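Local structure of putative HTH-type transcriptional regulator PF0864 (Pyrococcus furiosus, 2IA0) at residues D16-N21 with L41-S46; L32-L37 with S46-R51; T103-A106 with F112-K115; A123-N128 with V134-E139. The protein probably acts as a sequence-specific DNA-binding regulator of transcription, a dimeric member of the AsnC family with a winged helix-turn-helix domain. All coordinates share one frame; numbering follows the deposited sequence.

Contact 1 (D16-N21 with L41-S46); sequences DDLDRN and LKKPES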
loop_
_atom_site.group_PDB
_atom_site.type_symbol
_atom_site.label_atom_id
_atom_site.label_comp_id
_atom_site.label_asym_id
_atom_site.label_seq_id
_atom_site.Cartn_x
_atom_site.Cartn_y
_atom_site.Cartn_z
ATOM N N ASP A 16 11.121 4.556 -22.311
ATOM C CA ASP A 16 10.610 3.951 -23.538
ATOM C C ASP A 16 9.882 2.641 -23.229
ATOM O O ASP A 16 9.779 2.253 -22.053
ATOM C CB ASP A 16 11.729 3.793 -24.582
ATOM C CG ASP A 16 12.726 2.716 -24.224
ATOM O OD1 ASP A 16 12.937 2.467 -23.027
ATOM O OD2 ASP A 16 13.319 2.116 -25.146
ATOM N N ASP A 17 9.365 1.974 -24.265
ATOM C CA ASP A 17 8.623 0.736 -24.076
ATOM C C ASP A 17 9.421 -0.378 -23.384
ATOM O O ASP A 17 8.870 -1.114 -22.555
ATOM C CB ASP A 17 7.995 0.257 -25.393
ATOM C CG ASP A 17 6.843 1.157 -25.857
ATOM O OD1 ASP A 17 6.322 1.955 -25.040
ATOM O OD2 ASP A 17 6.454 1.082 -27.046
ATOM N N LEU A 18 10.707 -0.495 -23.700
ATOM C CA LEU A 18 11.564 -1.506 -23.060
ATOM C C LEU A 18 11.763 -1.227 -21.567
ATOM O O LEU A 18 11.732 -2.139 -20.765
ATOM C CB LEU A 18 12.927 -1.639 -23.777
ATOM C CG LEU A 18 13.943 -2.625 -23.194
ATOM C CD1 LEU A 18 13.316 -4.048 -22.921
ATOM C CD2 LEU A 18 15.155 -2.707 -24.137
ATOM N N ASP A 19 11.971 0.031 -21.200
ATOM C CA ASP A 19 11.995 0.413 -19.788
ATOM C C ASP A 19 10.746 -0.047 -19.046
ATOM O O ASP A 19 10.866 -0.701 -18.011
ATOM C CB ASP A 19 12.184 1.922 -19.634
ATOM C CG ASP A 19 13.620 2.351 -19.912
ATOM O OD1 ASP A 19 13.815 3.445 -20.490
ATOM O OD2 ASP A 19 14.557 1.572 -19.581
ATOM N N ARG A 20 9.567 0.280 -19.599
ATOM C CA ARG A 20 8.268 -0.053 -19.007
ATOM C C ARG A 20 8.055 -1.546 -18.926
ATOM O O ARG A 20 7.584 -2.055 -17.899
ATOM C CB ARG A 20 7.110 0.579 -19.805
ATOM C CG ARG A 20 7.025 2.097 -19.704
ATOM C CD ARG A 20 5.906 2.665 -20.602
ATOM N NE ARG A 20 6.199 4.041 -21.040
ATOM C CZ ARG A 20 6.593 4.372 -22.280
ATOM N NH1 ARG A 20 6.723 3.447 -23.224
ATOM N NH2 ARG A 20 6.843 5.642 -22.595
ATOM N N ASN A 21 8.400 -2.244 -20.010
ATOM C CA ASN A 21 8.271 -3.682 -20.059
ATOM C C ASN A 21 9.099 -4.401 -19.006
ATOM O O ASN A 21 8.589 -5.324 -18.391
ATOM C CB ASN A 21 8.586 -4.214 -21.450
ATOM C CG ASN A 21 7.394 -4.167 -22.374
ATOM O OD1 ASN A 21 6.262 -4.298 -21.934
ATOM N ND2 ASN A 21 7.645 -3.982 -23.672
ATOM N N LEU A 41 11.936 -10.825 -23.194
ATOM C CA LEU A 41 11.783 -9.533 -23.854
ATOM C C LEU A 41 12.406 -9.520 -25.240
ATOM O O LEU A 41 12.036 -8.692 -26.064
ATOM C CB LEU A 41 12.320 -8.373 -22.965
ATOM C CG LEU A 41 11.484 -8.013 -21.709
ATOM C CD1 LEU A 41 12.191 -7.029 -20.818
ATOM C CD2 LEU A 41 10.088 -7.482 -22.049
ATOM N N LYS A 42 13.337 -10.450 -25.486
ATOM C CA LYS A 42 14.004 -10.621 -26.784
ATOM C C LYS A 42 14.936 -9.459 -27.079
ATOM O O LYS A 42 14.869 -8.851 -28.143
ATOM C CB LYS A 42 12.990 -10.828 -27.919
ATOM C CG LYS A 42 11.971 -11.943 -27.665
ATOM C CD LYS A 42 11.026 -12.083 -28.838
ATOM C CE LYS A 42 10.085 -13.295 -28.664
ATOM N NZ LYS A 42 8.994 -13.277 -29.687
ATOM N N LYS A 43 15.801 -9.182 -26.105
ATOM C CA LYS A 43 16.757 -8.083 -26.096
ATOM C C LYS A 43 18.077 -8.647 -25.590
ATOM O O LYS A 43 18.059 -9.568 -24.772
ATOM C CB LYS A 43 16.275 -6.998 -25.125
ATOM C CG LYS A 43 15.741 -5.739 -25.782
ATOM C CD LYS A 43 14.638 -6.043 -26.752
ATOM C CE LYS A 43 14.231 -4.827 -27.536
ATOM N NZ LYS A 43 12.937 -5.159 -28.171
ATOM N N PRO A 44 19.227 -8.126 -26.068
ATOM C CA PRO A 44 20.472 -8.689 -25.566
ATOM C C PRO A 44 20.596 -8.492 -24.054
ATOM O O PRO A 44 20.132 -7.469 -23.515
ATOM C CB PRO A 44 21.548 -7.883 -26.300
ATOM C CG PRO A 44 20.887 -7.292 -27.436
ATOM C CD PRO A 44 19.475 -7.045 -27.040
ATOM N N GLU A 45 21.200 -9.474 -23.387
ATOM C CA GLU A 45 21.429 -9.438 -21.952
ATOM C C GLU A 45 22.065 -8.150 -21.433
ATOM O O GLU A 45 21.636 -7.644 -20.417
ATOM C CB GLU A 45 22.279 -10.625 -21.530
ATOM C CG GLU A 45 21.495 -11.876 -21.265
ATOM C CD GLU A 45 22.381 -13.031 -20.852
ATOM O OE1 GLU A 45 22.463 -13.999 -21.620
ATOM O OE2 GLU A 45 22.998 -12.966 -19.771
ATOM N N SER A 46 23.090 -7.645 -22.122
ATOM C CA SER A 46 23.779 -6.412 -21.739
ATOM C C SER A 46 22.921 -5.145 -21.833
ATOM O O SER A 46 23.161 -4.185 -21.107
ATOM C CB SER A 46 25.068 -6.220 -22.555
ATOM O OG SER A 46 25.942 -7.342 -22.459
#

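Contact 2 (L32-L37 with S46-R51); sequences LTISEL and STIHFR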
loop_
_atom_site.group_PDB
_atom_site.type_symbol
_atom_site.label_atom_id
_atom_site.label_comp_id
_atom_site.label_asym_id
_atom_site.label_seq_id
_atom_site.Cartn_x
_atom_site.Cartn_y
_atom_site.Cartn_z
ATOM N N LEU A 32 13.149 -12.419 -11.181
ATOM C CA LEU A 32 13.551 -12.588 -12.589
ATOM C C LEU A 32 14.928 -12.008 -12.834
ATOM O O LEU A 32 15.157 -10.820 -12.587
ATOM C CB LEU A 32 12.557 -11.923 -13.527
ATOM C CG LEU A 32 11.229 -12.610 -13.805
ATOM C CD1 LEU A 32 10.289 -11.594 -14.385
ATOM C CD2 LEU A 32 11.413 -13.748 -14.749
ATOM N N THR A 33 15.841 -12.856 -13.316
ATOM C CA THR A 33 17.214 -12.462 -13.599
ATOM C C THR A 33 17.317 -11.830 -14.981
ATOM O O THR A 33 16.373 -11.865 -15.758
ATOM C CB THR A 33 18.156 -13.664 -13.589
ATOM O OG1 THR A 33 17.714 -14.592 -14.580
ATOM C CG2 THR A 33 18.218 -14.349 -12.203
ATOM N N ILE A 34 18.491 -11.294 -15.296
ATOM C CA ILE A 34 18.736 -10.613 -16.554
ATOM C C ILE A 34 18.578 -11.538 -17.759
ATOM O O ILE A 34 18.026 -11.147 -18.777
ATOM C CB ILE A 34 20.155 -9.940 -16.534
ATOM C CG1 ILE A 34 20.091 -8.619 -15.757
ATOM C CG2 ILE A 34 20.678 -9.688 -17.929
ATOM C CD1 ILE A 34 21.349 -8.371 -14.913
ATOM N N SER A 35 19.069 -12.765 -17.638
ATOM C CA SER A 35 19.047 -13.678 -18.754
ATOM C C SER A 35 17.638 -14.136 -19.053
ATOM O O SER A 35 17.282 -14.279 -20.226
ATOM C CB SER A 35 20.051 -14.837 -18.573
ATOM O OG SER A 35 19.525 -15.921 -17.842
ATOM N N GLU A 36 16.830 -14.317 -18.001
ATOM C CA GLU A 36 15.384 -14.602 -18.127
ATOM C C GLU A 36 14.618 -13.425 -18.690
ATOM O O GLU A 36 13.700 -13.602 -19.482
ATOM C CB GLU A 36 14.780 -14.938 -16.780
ATOM C CG GLU A 36 15.175 -16.275 -16.205
ATOM C CD GLU A 36 14.710 -16.394 -14.771
ATOM O OE1 GLU A 36 13.765 -17.167 -14.493
ATOM O OE2 GLU A 36 15.265 -15.677 -13.918
ATOM N N LEU A 37 14.984 -12.211 -18.287
ATOM C CA LEU A 37 14.335 -11.004 -18.831
ATOM C C LEU A 37 14.683 -10.785 -20.296
ATOM O O LEU A 37 13.867 -10.297 -21.078
ATOM C CB LEU A 37 14.719 -9.773 -18.024
ATOM C CG LEU A 37 14.045 -9.578 -16.680
ATOM C CD1 LEU A 37 14.896 -8.643 -15.862
ATOM C CD2 LEU A 37 12.612 -9.059 -16.827
ATOM N N SER A 46 23.090 -7.645 -22.122
ATOM C CA SER A 46 23.779 -6.412 -21.739
ATOM C C SER A 46 22.921 -5.145 -21.833
ATOM O O SER A 46 23.161 -4.185 -21.107
ATOM C CB SER A 46 25.068 -6.220 -22.555
ATOM O OG SER A 46 25.942 -7.342 -22.459
ATOM N N THR A 47 21.941 -5.124 -22.729
ATOM C CA THR A 47 20.963 -4.023 -22.719
ATOM C C THR A 47 20.041 -4.064 -21.498
ATOM O O THR A 47 19.858 -3.045 -20.849
ATOM C CB THR A 47 20.121 -3.967 -23.989
ATOM O OG1 THR A 47 20.979 -4.188 -25.109
ATOM C CG2 THR A 47 19.475 -2.595 -24.111
ATOM N N ILE A 48 19.486 -5.235 -21.183
ATOM C CA ILE A 48 18.662 -5.402 -19.975
ATOM C C ILE A 48 19.415 -4.940 -18.726
ATOM O O ILE A 48 18.932 -4.106 -17.966
ATOM C CB ILE A 48 18.149 -6.884 -19.811
ATOM C CG1 ILE A 48 17.291 -7.315 -21.017
ATOM C CG2 ILE A 48 17.402 -7.072 -18.494
ATOM C CD1 ILE A 48 16.247 -6.305 -21.431
ATOM N N HIS A 49 20.627 -5.464 -18.581
ATOM C CA HIS A 49 21.541 -5.174 -17.480
ATOM C C HIS A 49 21.780 -3.661 -17.296
ATOM O O HIS A 49 21.537 -3.112 -16.214
ATOM C CB HIS A 49 22.835 -5.943 -17.732
ATOM C CG HIS A 49 23.942 -5.624 -16.779
ATOM N ND1 HIS A 49 23.914 -5.995 -15.451
ATOM C CD2 HIS A 49 25.130 -5.000 -16.974
ATOM C CE1 HIS A 49 25.029 -5.600 -14.865
ATOM N NE2 HIS A 49 25.784 -4.991 -15.765
ATOM N N PHE A 50 22.201 -3.002 -18.373
ATOM C CA PHE A 50 22.364 -1.555 -18.408
ATOM C C PHE A 50 21.091 -0.765 -18.043
ATOM O O PHE A 50 21.146 0.136 -17.208
ATOM C CB PHE A 50 22.901 -1.125 -19.774
ATOM C CG PHE A 50 22.972 0.363 -19.961
ATOM C CD1 PHE A 50 22.014 1.031 -20.735
ATOM C CD2 PHE A 50 23.998 1.104 -19.379
ATOM C CE1 PHE A 50 22.076 2.419 -20.915
ATOM C CE2 PHE A 50 24.068 2.488 -19.565
ATOM C CZ PHE A 50 23.102 3.143 -20.332
ATOM N N ARG A 51 19.970 -1.095 -18.683
ATOM C CA ARG A 51 18.657 -0.512 -18.354
ATOM C C ARG A 51 18.315 -0.651 -16.872
ATOM O O ARG A 51 17.861 0.295 -16.269
ATOM C CB ARG A 51 17.525 -1.154 -19.166
ATOM C CG ARG A 51 17.647 -1.047 -20.660
ATOM C CD ARG A 51 17.811 0.382 -21.065
ATOM N NE ARG A 51 17.544 0.581 -22.490
ATOM C CZ ARG A 51 16.379 0.974 -22.990
ATOM N NH1 ARG A 51 15.356 1.197 -22.184
ATOM N NH2 ARG A 51 16.233 1.154 -24.293
#

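Contact 3 (T103-A106 with F112-K115); sequences TLSA and FVAK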
loop_
_atom_site.group_PDB
_atom_site.type_symbol
_atom_site.label_atom_id
_atom_site.label_comp_id
_atom_site.label_asym_id
_atom_site.label_seq_id
_atom_site.Cartn_x
_atom_site.Cartn_y
_atom_site.Cartn_z
ATOM N N THR A 103 2.133 9.516 17.356
ATOM C CA THR A 103 1.558 8.625 18.340
ATOM C C THR A 103 0.938 7.427 17.621
ATOM O O THR A 103 1.175 6.289 18.003
ATOM C CB THR A 103 0.516 9.366 19.211
ATOM O OG1 THR A 103 1.199 10.320 20.031
ATOM C CG2 THR A 103 -0.261 8.402 20.116
ATOM N N LEU A 104 0.161 7.678 16.577
ATOM C CA LEU A 104 -0.465 6.575 15.864
ATOM C C LEU A 104 0.570 5.681 15.184
ATOM O O LEU A 104 0.465 4.473 15.277
ATOM C CB LEU A 104 -1.572 7.039 14.895
ATOM C CG LEU A 104 -2.817 7.698 15.522
ATOM C CD1 LEU A 104 -3.821 8.175 14.467
ATOM C CD2 LEU A 104 -3.515 6.811 16.557
ATOM N N SER A 105 1.585 6.278 14.556
ATOM C CA SER A 105 2.602 5.521 13.805
ATOM C C SER A 105 3.361 4.499 14.653
ATOM O O SER A 105 3.732 3.440 14.148
ATOM C CB SER A 105 3.599 6.453 13.130
ATOM O OG SER A 105 2.921 7.440 12.392
ATOM N N ALA A 106 3.575 4.830 15.933
ATOM C CA ALA A 106 4.333 3.991 16.863
ATOM C C ALA A 106 3.530 2.779 17.346
ATOM O O ALA A 106 4.089 1.865 17.970
ATOM C CB ALA A 106 4.850 4.820 18.053
ATOM N N PHE A 112 0.319 2.675 7.979
ATOM C CA PHE A 112 -0.534 3.604 7.231
ATOM C C PHE A 112 -1.166 4.766 7.947
ATOM O O PHE A 112 -2.232 4.646 8.527
ATOM C CB PHE A 112 -1.259 3.163 5.942
ATOM C CG PHE A 112 -1.397 4.308 4.941
ATOM C CD1 PHE A 112 -0.385 4.555 4.002
ATOM C CD2 PHE A 112 -2.503 5.181 4.991
ATOM C CE1 PHE A 112 -0.486 5.617 3.104
ATOM C CE2 PHE A 112 -2.640 6.260 4.074
ATOM C CZ PHE A 112 -1.623 6.485 3.135
ATOM N N VAL A 113 -0.460 5.897 7.878
ATOM C CA VAL A 113 -0.913 7.183 8.449
ATOM C C VAL A 113 -0.666 8.302 7.438
ATOM O O VAL A 113 0.424 8.397 6.850
ATOM C CB VAL A 113 -0.247 7.509 9.833
ATOM C CG1 VAL A 113 -0.728 8.858 10.386
ATOM C CG2 VAL A 113 -0.513 6.364 10.880
ATOM N N ALA A 114 -1.696 9.112 7.195
ATOM C CA ALA A 114 -1.589 10.248 6.273
ATOM C C ALA A 114 -2.422 11.416 6.743
ATOM O O ALA A 114 -3.372 11.260 7.518
ATOM C CB ALA A 114 -1.961 9.854 4.848
ATOM N N LYS A 115 -2.026 12.597 6.302
ATOM C CA LYS A 115 -2.702 13.825 6.652
ATOM C C LYS A 115 -3.489 14.274 5.411
ATOM O O LYS A 115 -2.963 14.253 4.295
ATOM C CB LYS A 115 -1.653 14.862 7.101
ATOM C CG LYS A 115 -2.189 16.240 7.477
ATOM C CD LYS A 115 -1.051 17.224 7.605
ATOM C CE LYS A 115 -1.619 18.618 7.761
ATOM N NZ LYS A 115 -0.582 19.611 8.129
#

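Contact 4 (A123-N128 with V134-E139); sequences ALVGKN and VKFIEE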
loop_
_atom_site.group_PDB
_atom_site.type_symbol
_atom_site.label_atom_id
_atom_site.label_comp_id
_atom_site.label_asym_id
_atom_site.label_seq_id
_atom_site.Cartn_x
_atom_site.Cartn_y
_atom_site.Cartn_z
ATOM N N ALA A 123 -5.823 6.771 8.695
ATOM C CA ALA A 123 -5.028 5.621 9.133
ATOM C C ALA A 123 -5.581 4.291 8.644
ATOM O O ALA A 123 -6.783 4.113 8.547
ATOM C CB ALA A 123 -4.872 5.584 10.653
ATOM N N LEU A 124 -4.687 3.355 8.354
ATOM C CA LEU A 124 -5.081 2.012 8.030
ATOM C C LEU A 124 -4.604 1.091 9.152
ATOM O O LEU A 124 -3.419 1.031 9.481
ATOM C CB LEU A 124 -4.539 1.608 6.661
ATOM C CG LEU A 124 -5.291 0.437 6.034
ATOM C CD1 LEU A 124 -6.597 0.891 5.314
ATOM C CD2 LEU A 124 -4.373 -0.324 5.076
ATOM N N VAL A 125 -5.553 0.392 9.758
ATOM C CA VAL A 125 -5.248 -0.462 10.896
ATOM C C VAL A 125 -5.603 -1.936 10.653
ATOM O O VAL A 125 -6.712 -2.265 10.213
ATOM C CB VAL A 125 -5.902 0.096 12.210
ATOM C CG1 VAL A 125 -5.509 -0.749 13.411
ATOM C CG2 VAL A 125 -5.455 1.571 12.445
ATOM N N GLY A 126 -4.647 -2.809 10.949
ATOM C CA GLY A 126 -4.871 -4.240 10.911
ATOM C C GLY A 126 -4.803 -4.949 12.252
ATOM O O GLY A 126 -3.861 -4.767 13.031
ATOM N N LYS A 127 -5.823 -5.747 12.534
ATOM C CA LYS A 127 -5.814 -6.618 13.701
ATOM C C LYS A 127 -6.306 -7.979 13.265
ATOM O O LYS A 127 -6.633 -8.189 12.103
ATOM C CB LYS A 127 -6.694 -6.080 14.835
ATOM C CG LYS A 127 -6.341 -4.684 15.336
ATOM C CD LYS A 127 -5.138 -4.738 16.224
ATOM C CE LYS A 127 -4.535 -3.364 16.409
ATOM N NZ LYS A 127 -3.445 -3.526 17.393
ATOM N N ASN A 128 -6.366 -8.898 14.213
ATOM C CA ASN A 128 -6.779 -10.257 13.919
ATOM C C ASN A 128 -8.258 -10.570 14.178
ATOM O O ASN A 128 -8.786 -11.478 13.554
ATOM C CB ASN A 128 -5.808 -11.251 14.566
ATOM C CG ASN A 128 -4.418 -11.226 13.893
ATOM O OD1 ASN A 128 -4.284 -10.956 12.681
ATOM N ND2 ASN A 128 -3.385 -11.502 14.678
ATOM N N VAL A 134 -12.075 -2.867 17.849
ATOM C CA VAL A 134 -12.918 -2.151 18.802
ATOM C C VAL A 134 -12.084 -1.692 19.997
ATOM O O VAL A 134 -12.000 -0.507 20.298
ATOM C CB VAL A 134 -14.111 -3.028 19.238
ATOM C CG1 VAL A 134 -14.766 -2.507 20.546
ATOM C CG2 VAL A 134 -15.112 -3.129 18.086
ATOM N N LYS A 135 -11.445 -2.656 20.640
ATOM C CA LYS A 135 -10.493 -2.429 21.720
ATOM C C LYS A 135 -9.386 -1.438 21.328
ATOM O O LYS A 135 -8.948 -0.646 22.167
ATOM C CB LYS A 135 -9.898 -3.779 22.144
ATOM C CG LYS A 135 -9.460 -3.861 23.584
ATOM C CD LYS A 135 -8.383 -4.935 23.775
ATOM C CE LYS A 135 -7.482 -4.551 24.952
ATOM N NZ LYS A 135 -6.447 -5.589 25.215
ATOM N N PHE A 136 -8.927 -1.480 20.069
ATOM C CA PHE A 136 -7.940 -0.508 19.576
ATOM C C PHE A 136 -8.520 0.910 19.499
ATOM O O PHE A 136 -7.868 1.856 19.916
ATOM C CB PHE A 136 -7.358 -0.903 18.209
ATOM C CG PHE A 136 -6.428 0.138 17.616
ATOM C CD1 PHE A 136 -5.045 0.048 17.807
ATOM C CD2 PHE A 136 -6.929 1.209 16.883
ATOM C CE1 PHE A 136 -4.166 1.007 17.262
ATOM C CE2 PHE A 136 -6.068 2.180 16.351
ATOM C CZ PHE A 136 -4.673 2.070 16.535
ATOM N N ILE A 137 -9.709 1.049 18.918
ATOM C CA ILE A 137 -10.405 2.338 18.860
ATOM C C ILE A 137 -10.764 2.908 20.248
ATOM O O ILE A 137 -10.553 4.107 20.484
ATOM C CB ILE A 137 -11.600 2.289 17.863
ATOM C CG1 ILE A 137 -11.045 2.152 16.426
ATOM C CG2 ILE A 137 -12.514 3.530 17.995
ATOM C CD1 ILE A 137 -11.922 1.373 15.509
ATOM N N GLU A 138 -11.252 2.068 21.166
ATOM C CA GLU A 138 -11.499 2.517 22.561
ATOM C C GLU A 138 -10.264 3.219 23.130
ATOM O O GLU A 138 -10.365 4.304 23.730
ATOM C CB GLU A 138 -11.901 1.373 23.539
ATOM C CG GLU A 138 -12.916 0.319 23.048
ATOM C CD GLU A 138 -13.671 -0.408 24.209
ATOM O OE1 GLU A 138 -14.630 0.176 24.781
ATOM O OE2 GLU A 138 -13.336 -1.576 24.530
ATOM N N GLU A 139 -9.103 2.594 22.910
ATOM C CA GLU A 139 -7.857 2.930 23.597
ATOM C C GLU A 139 -7.023 4.025 22.967
ATOM O O GLU A 139 -6.413 4.829 23.678
ATOM C CB GLU A 139 -7.002 1.673 23.774
ATOM C CG GLU A 139 -7.300 0.960 25.071
ATOM C CD GLU A 139 -7.147 -0.543 24.993
ATOM O OE1 GLU A 139 -6.144 -1.014 24.409
ATOM O OE2 GLU A 139 -8.034 -1.254 25.545
#

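Contact 1 (D16-N21 with L41-S46)
In the winged helix-turn-helix domain, Leu-18 on the first turn of helix 17-26 meets Leu-41, at the end of helix 34-41, and Lys-43, in the turn that leads to helix 45-57. The isobutyl group of Leu-18 uses both methyls. Leu-18 CD1 touches Leu-41 CD1 at 3.8 Å, the two chains crossing at a slant, while Leu-18 CD2 lies 3.5 Å from Lys-43 CG. The lysine chain, bent at its second torsion (chi2 55°), runs past the leucine in the opposite sense and offers its methylenes. One turn further on, Asn-21 CB adds an apolar contact to Leu-41 CD2 at 3.6 Å. Replacing Leu-18 by alanine would probably leave Leu-41 CD1 and the aliphatic part of Lys-43 without their common partner and the turn less firmly seated. The start of helix 17-26 carries a capping box: Asp-19 N donates to Asp-16 OD1 (3.2 Å), and the return bond from Asp-16 N to Asp-19 OD1 is weak. Arg-51 of helix 45-57 forms salt bridges with both aspartates. A leading helix packed against the turn in this way is characteristic of the three-helix core of helix-turn-helix domains.

Contact 2 (L32-L37 with S46-R51)
Ile-48 and Leu-37 form the tight, buried part of this contact between the two helices of the predicted helix-turn-helix motif. A single branch of Ile-48 does the work: its CG2 lies 3.8 Å from Leu-37 CB and 4.0 Å from Leu-37 CD1, the two side chains meeting at a slant. That methyl is placed by the first torsion of Ile-48 (chi1 -60°), which sets CG2 opposite the backbone N and CG1 beside it. The same Ile-48 CG2 is also 4.1 Å from Ile-34 CG1, where the two isoleucines slide past each other in opposite directions, making this one methyl the meeting point of both residues of helix 34-41.

Toward solvent the packing gives way to a less buried contact, close but made by one methyl. Ile-34 reaches with CD1 to the exposed His-49, arriving at the edge of the imidazole, near its plane, 3.5 Å from ND1. The approach is a van der Waals one, and the rest of the ring leads away from helix 34-41. On the far side of that helix, its first turn is secured independently by Glu-36, whose OE2 accepts from both Thr-33 N (2.9 Å) and Thr-33 OG1 (2.8 Å); the hydroxyl is met by the anti lone pair of the carboxylate oxygen.

Within the domain, helix 17-26 closes the buried side of the pair: Leu-25 packs on Leu-37 and Leu-18 on Ile-48. Ile-52, one turn further along helix 45-57, continues the row against Leu-37, whereas Glu-45, at the start of the same helix, covers Ile-34.

Contact 3 (T103-A106 with F112-K115)
Val-113 packs on Leu-104 and Ser-105 through aliphatic and hydroxyl atoms, with no flat side chain between them; the one aromatic ring of the two segments, that of Phe-112, leaves the strand on the side away from the helix and packs on Leu-124 and on Lys-160 of the second subunit. The contact belongs to the dimeric alpha+beta barrel domain, in which the last turn of helix 91-105 lies over strand 110-116. The backbones come nearest at Ser-105 and Val-113, with 6.6 Å between their CA atoms.

Of the two valine methyls, CG2 makes the contact. With chi1 at 179°, CG1 is set opposite the backbone N and CG2 opposite the carbonyl carbon, and from there Val-113 CG2 approaches Leu-104 CB at 4.2 Å. Leu-104 is buried, and it is the base of its side chain that meets the valine. Val-113 also touches Ser-101, one turn back along the helix, and Ile-121 on the adjoining strand.

Strand 110-116 is bordered on both sides. Strand 120-127 bonds to it within the chain, while Val-113, Ala-114 and Lys-115 pair antiparallel with a strand of the second subunit, carrying the sheet across the dimer interface. Lys-160 of that subunit also donates from NZ to Ser-105 O, tying the helix end to the partner chain. The Ser-105 hydroxyl is hydrogen-bonded to Ser-101 O in its own helix, and in that position Ser-105 OG rests 3.9 Å from Val-113 CG2 and 4.1 Å from Val-113 CB.

Contact 4 (A123-N128 with V134-E139)
Between segments 123-128 and 134-139 the backbones come nearest at Lys-127 and Phe-136, whose CA atoms stand 8.7 Å apart, a separation bridged by side chains alone. The ring of Phe-136 reaches into it. Its chi1 of 175° swings CG opposite the backbone N and sends the ring from the helix toward the strand, where Val-125 meets it from the opposing direction. Val-125 CG1 sits almost squarely over one face, 4.1 Å from the centroid of the Phe-136 ring and 7° off the normal, a CH-pi contact. The other valine methyl, Val-125 CG2, lies 4.0 Å from Phe-136 CE2.

Two residues on, Lys-127 crosses the phenylalanine at about a right angle. The lysine is bent at its second torsion (chi2 -77°), which brings Lys-127 CE to 3.7 Å from Phe-136 CD1, approaching the ring obliquely, while NZ goes on to bond with Pro-108 O. The lysine thus contributes its CE methylene to the apolar layer and has its charged end engaged beyond it. Exchanging Phe-136 for alanine would probably open a gap between helix and strand, costing Val-125 the aromatic face it lies on and Lys-127 CE its aromatic neighbour.

Phe-136 also packs on Val-110 of strand 110-116 and on the loop residues Leu-107 and Ile-141. Strand 120-127 itself runs between strands 110-116 and 76-84, with helix 132-140 packed against the sheet.

In the fold
The four contacts fall into two pairs, one in each domain, and follow that order along the chain. Contacts 1 and 2, with centres 8 Å apart, share helix 45-57 and Ser-46; their segments alternate in sequence, interlocking the three helices of the putative DNA-binding domain. Contacts 3 and 4 come in series, 12 Å apart between centres, and join helices 91-105 and 132-140 to adjacent strands of one antiparallel sheet; its order, 110-116, 120-127, 76-84, 147-154, fits a ferredoxin-like fold. The pairs lie on opposite sides of the chain's centre, contacts 1 and 4 about 45 Å apart between centres, consistent with separate DNA-binding and dimerisation domains.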